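Local coordinates for protein CopN (Chlamydia pneumoniae, PDB 4NRH) that probably acts as a type III secretion gatekeeper, working with the chaperone Scc3 to direct the secretion of translocators, at residues 126-131 against 160-165. Residues are numbered along the deposited sequence; the frame is centred on the assembly and turned at random.
Sequences RSLYLE and SFLMKG
Tyr129 reaches from one helix to the backbone of the other, its ring lying against Gly165, with Tyr129 CE1 3.6 Å from Gly165 CA. Glycine suits this position because, without a side chain, it lets the tyrosine ring come up against the backbone. Tyr129 OH ends 2.8 Å from Gly165 O. One turn earlier, Leu162 O approaches the edge of the same ring near its plane, 3.8 Å from Tyr129 CE1, where the slightly positive ring hydrogens suit a carbonyl oxygen. With CG anti to the backbone N (chi1 -180°), the tyrosine can extend across although its CB does not point at the neighbouring helix.

The side chains of Leu162 and Tyr129 run antiparallel alongside each other, and Leu162 CD2 lies 4.0 Å from Tyr129 CA. That methyl also meets Leu128 CD2 at 4.2 Å, a branched aliphatic pair that fills the interface beside the ring. Phe161 comes in obliquely, its CE2 4.0 Å from Tyr129 CB and its CZ 4.4 Å from Arg126 N.

Both segments belong to the all-helical body of this YopN/MxiC-type protein: segments 126-131 and 160-165, on helices 122-133 and 152-172, cross at -64° with their axes 10.4 Å apart, in a buried interface.

Further out, Ile107 touches both Tyr129 and Phe161, while Met145 and Tyr150 pack on Leu128. The guanidinium group of Arg126 makes a salt bridge to Glu28 and a hydrogen bond to Ser111, tying helix 122-133 to earlier parts of the chain.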
ATOM      1  N   ARG A 126      -6.183  -2.413  21.577  1.00 36.19           N
ATOM      2  CA  ARG A 126      -5.068  -3.281  21.949  1.00 32.33           C
ATOM      3  C   ARG A 126      -5.445  -4.748  21.793  1.00 36.60           C
ATOM      4  O   ARG A 126      -4.626  -5.570  21.382  1.00 37.88           O
ATOM      5  CB  ARG A 126      -4.614  -3.008  23.385  1.00 28.27           C
ATOM      6  CG  ARG A 126      -3.990  -1.643  23.585  1.00 37.05           C
ATOM      7  CD  ARG A 126      -3.301  -1.528  24.936  1.00 35.48           C
ATOM      8  NE  ARG A 126      -4.218  -1.675  26.063  1.00 37.46           N
ATOM      9  CZ  ARG A 126      -4.894  -0.671  26.611  1.00 43.59           C
ATOM     10  NH1 ARG A 126      -4.764   0.558  26.129  1.00 40.50           N
ATOM     11  NH2 ARG A 126      -5.704  -0.893  27.638  1.00 41.63           N
ATOM     12  N   SER A 127      -6.689  -5.072  22.129  1.00 35.29           N
ATOM     13  CA  SER A 127      -7.202  -6.422  21.941  1.00 38.79           C
ATOM     14  C   SER A 127      -7.206  -6.795  20.460  1.00 39.34           C
ATOM     15  O   SER A 127      -6.811  -7.901  20.088  1.00 38.88           O
ATOM     16  CB  SER A 127      -8.610  -6.548  22.526  1.00 38.01           C
ATOM     17  OG  SER A 127      -9.133  -7.847  22.318  1.00 54.61           O
ATOM     18  N   LEU A 128      -7.657  -5.866  19.622  1.00 34.01           N
ATOM     19  CA  LEU A 128      -7.646  -6.067  18.176  1.00 34.55           C
ATOM     20  C   LEU A 128      -6.234  -6.261  17.631  1.00 30.09           C
ATOM     21  O   LEU A 128      -5.986  -7.184  16.855  1.00 25.18           O
ATOM     22  CB  LEU A 128      -8.312  -4.890  17.463  1.00 28.44           C
ATOM     23  CG  LEU A 128      -8.232  -4.963  15.937  1.00 39.35           C
ATOM     24  CD1 LEU A 128      -9.163  -6.041  15.401  1.00 38.79           C
ATOM     25  CD2 LEU A 128      -8.543  -3.618  15.311  1.00 33.75           C
ATOM     26  N   TYR A 129      -5.316  -5.385  18.033  1.00 28.67           N
ATOM     27  CA  TYR A 129      -3.925  -5.481  17.600  1.00 26.98           C
ATOM     28  C   TYR A 129      -3.328  -6.840  17.950  1.00 33.08           C
ATOM     29  O   TYR A 129      -2.660  -7.467  17.127  1.00 38.29           O
ATOM     30  CB  TYR A 129      -3.077  -4.368  18.219  1.00 27.58           C
ATOM     31  CG  TYR A 129      -1.626  -4.425  17.791  1.00 31.30           C
ATOM     32  CD1 TYR A 129      -1.219  -3.887  16.579  1.00 34.13           C
ATOM     33  CD2 TYR A 129      -0.667  -5.031  18.594  1.00 31.26           C
ATOM     34  CE1 TYR A 129       0.102  -3.944  16.180  1.00 38.89           C
ATOM     35  CE2 TYR A 129       0.657  -5.093  18.205  1.00 39.31           C
ATOM     36  CZ  TYR A 129       1.035  -4.548  16.996  1.00 41.31           C
ATOM     37  OH  TYR A 129       2.352  -4.606  16.602  1.00 46.59           O
ATOM     38  N   LEU A 130      -3.567  -7.282  19.181  1.00 34.08           N
ATOM     39  CA  LEU A 130      -3.082  -8.577  19.644  1.00 32.63           C
ATOM     40  C   LEU A 130      -3.656  -9.714  18.804  1.00 29.09           C
ATOM     41  O   LEU A 130      -2.951 -10.662  18.467  1.00 28.69           O
ATOM     42  CB  LEU A 130      -3.424  -8.781  21.123  1.00 32.98           C
ATOM     43  CG  LEU A 130      -2.273  -8.568  22.110  1.00 39.36           C
ATOM     44  CD1 LEU A 130      -1.536  -7.268  21.820  1.00 45.13           C
ATOM     45  CD2 LEU A 130      -2.780  -8.591  23.542  1.00 46.38           C
ATOM     46  N   GLU A 131      -4.941  -9.617  18.476  1.00 31.65           N
ATOM     47  CA  GLU A 131      -5.595 -10.625  17.646  1.00 41.74           C
ATOM     48  C   GLU A 131      -5.050 -10.633  16.218  1.00 36.24           C
ATOM     49  O   GLU A 131      -4.782 -11.692  15.653  1.00 34.69           O
ATOM     50  CB  GLU A 131      -7.109 -10.402  17.620  1.00 40.78           C
ATOM     51  CG  GLU A 131      -7.855 -11.377  16.721  1.00 44.89           C
ATOM     52  CD  GLU A 131      -9.353 -11.145  16.714  1.00 53.89           C
ATOM     53  OE1 GLU A 131      -9.817 -10.209  17.400  1.00 53.79           O
ATOM     54  OE2 GLU A 131     -10.068 -11.899  16.021  1.00 60.75           O
ATOM     55  N   SER A 160      -4.602   2.430  10.288  1.00 27.54           N
ATOM     56  CA  SER A 160      -3.419   3.229  10.590  1.00 26.84           C
ATOM     57  C   SER A 160      -2.862   2.888  11.971  1.00 30.35           C
ATOM     58  O   SER A 160      -1.648   2.863  12.168  1.00 30.74           O
ATOM     59  CB  SER A 160      -3.741   4.722  10.505  1.00 28.83           C
ATOM     60  OG  SER A 160      -4.087   5.093   9.183  1.00 45.86           O
ATOM     61  N   PHE A 161      -3.756   2.639  12.924  1.00 35.60           N
ATOM     62  CA  PHE A 161      -3.347   2.206  14.257  1.00 32.67           C
ATOM     63  C   PHE A 161      -2.588   0.886  14.185  1.00 29.97           C
ATOM     64  O   PHE A 161      -1.573   0.706  14.857  1.00 33.52           O
ATOM     65  CB  PHE A 161      -4.553   2.061  15.185  1.00 29.23           C
ATOM     66  CG  PHE A 161      -4.259   1.277  16.431  1.00 26.44           C
ATOM     67  CD1 PHE A 161      -3.441   1.804  17.417  1.00 30.26           C
ATOM     68  CD2 PHE A 161      -4.789   0.010  16.614  1.00 29.49           C
ATOM     69  CE1 PHE A 161      -3.161   1.084  18.563  1.00 38.24           C
ATOM     70  CE2 PHE A 161      -4.513  -0.715  17.759  1.00 26.04           C
ATOM     71  CZ  PHE A 161      -3.699  -0.175  18.735  1.00 27.99           C
ATOM     72  N   LEU A 162      -3.096  -0.032  13.369  1.00 30.09           N
ATOM     73  CA  LEU A 162      -2.477  -1.340  13.191  1.00 26.70           C
ATOM     74  C   LEU A 162      -1.074  -1.201  12.609  1.00 33.25           C
ATOM     75  O   LEU A 162      -0.142  -1.872  13.052  1.00 35.22           O
ATOM     76  CB  LEU A 162      -3.340  -2.220  12.285  1.00 24.50           C
ATOM     77  CG  LEU A 162      -4.685  -2.672  12.856  1.00 30.99           C
ATOM     78  CD1 LEU A 162      -5.422  -3.558  11.861  1.00 28.68           C
ATOM     79  CD2 LEU A 162      -4.499  -3.391  14.185  1.00 24.83           C
ATOM     80  N   MET A 163      -0.934  -0.326  11.617  1.00 30.54           N
ATOM     81  CA  MET A 163       0.356  -0.068  10.985  1.00 36.13           C
ATOM     82  C   MET A 163       1.336   0.557  11.971  1.00 38.74           C
ATOM     83  O   MET A 163       2.516   0.206  11.994  1.00 41.61           O
ATOM     84  CB  MET A 163       0.189   0.844   9.770  1.00 34.53           C
ATOM     85  CG  MET A 163      -0.559   0.207   8.613  1.00 45.22           C
ATOM     86  SD  MET A 163       0.384  -1.115   7.830  1.00 42.39           S
ATOM     87  CE  MET A 163       1.785  -0.198   7.192  1.00 34.02           C
ATOM     88  N   LYS A 164       0.838   1.486  12.781  1.00 33.97           N
ATOM     89  CA  LYS A 164       1.664   2.165  13.773  1.00 37.74           C
ATOM     90  C   LYS A 164       2.175   1.178  14.819  1.00 36.17           C
ATOM     91  O   LYS A 164       3.341   1.221  15.214  1.00 37.30           O
ATOM     92  CB  LYS A 164       0.875   3.292  14.443  1.00 34.52           C
ATOM     93  CG  LYS A 164       1.577   3.928  15.632  1.00 39.05           C
ATOM     94  CD  LYS A 164       2.778   4.748  15.192  1.00 43.77           C
ATOM     95  CE  LYS A 164       3.450   5.425  16.374  1.00 49.50           C
ATOM     96  NZ  LYS A 164       4.620   6.242  15.953  1.00 58.28           N
ATOM     97  N   GLY A 165       1.290   0.289  15.262  1.00 29.88           N
ATOM     98  CA  GLY A 165       1.650  -0.744  16.215  1.00 36.97           C
ATOM     99  C   GLY A 165       2.685  -1.710  15.672  1.00 41.64           C
ATOM    100  O   GLY A 165       3.629  -2.074  16.373  1.00 46.53           O
TER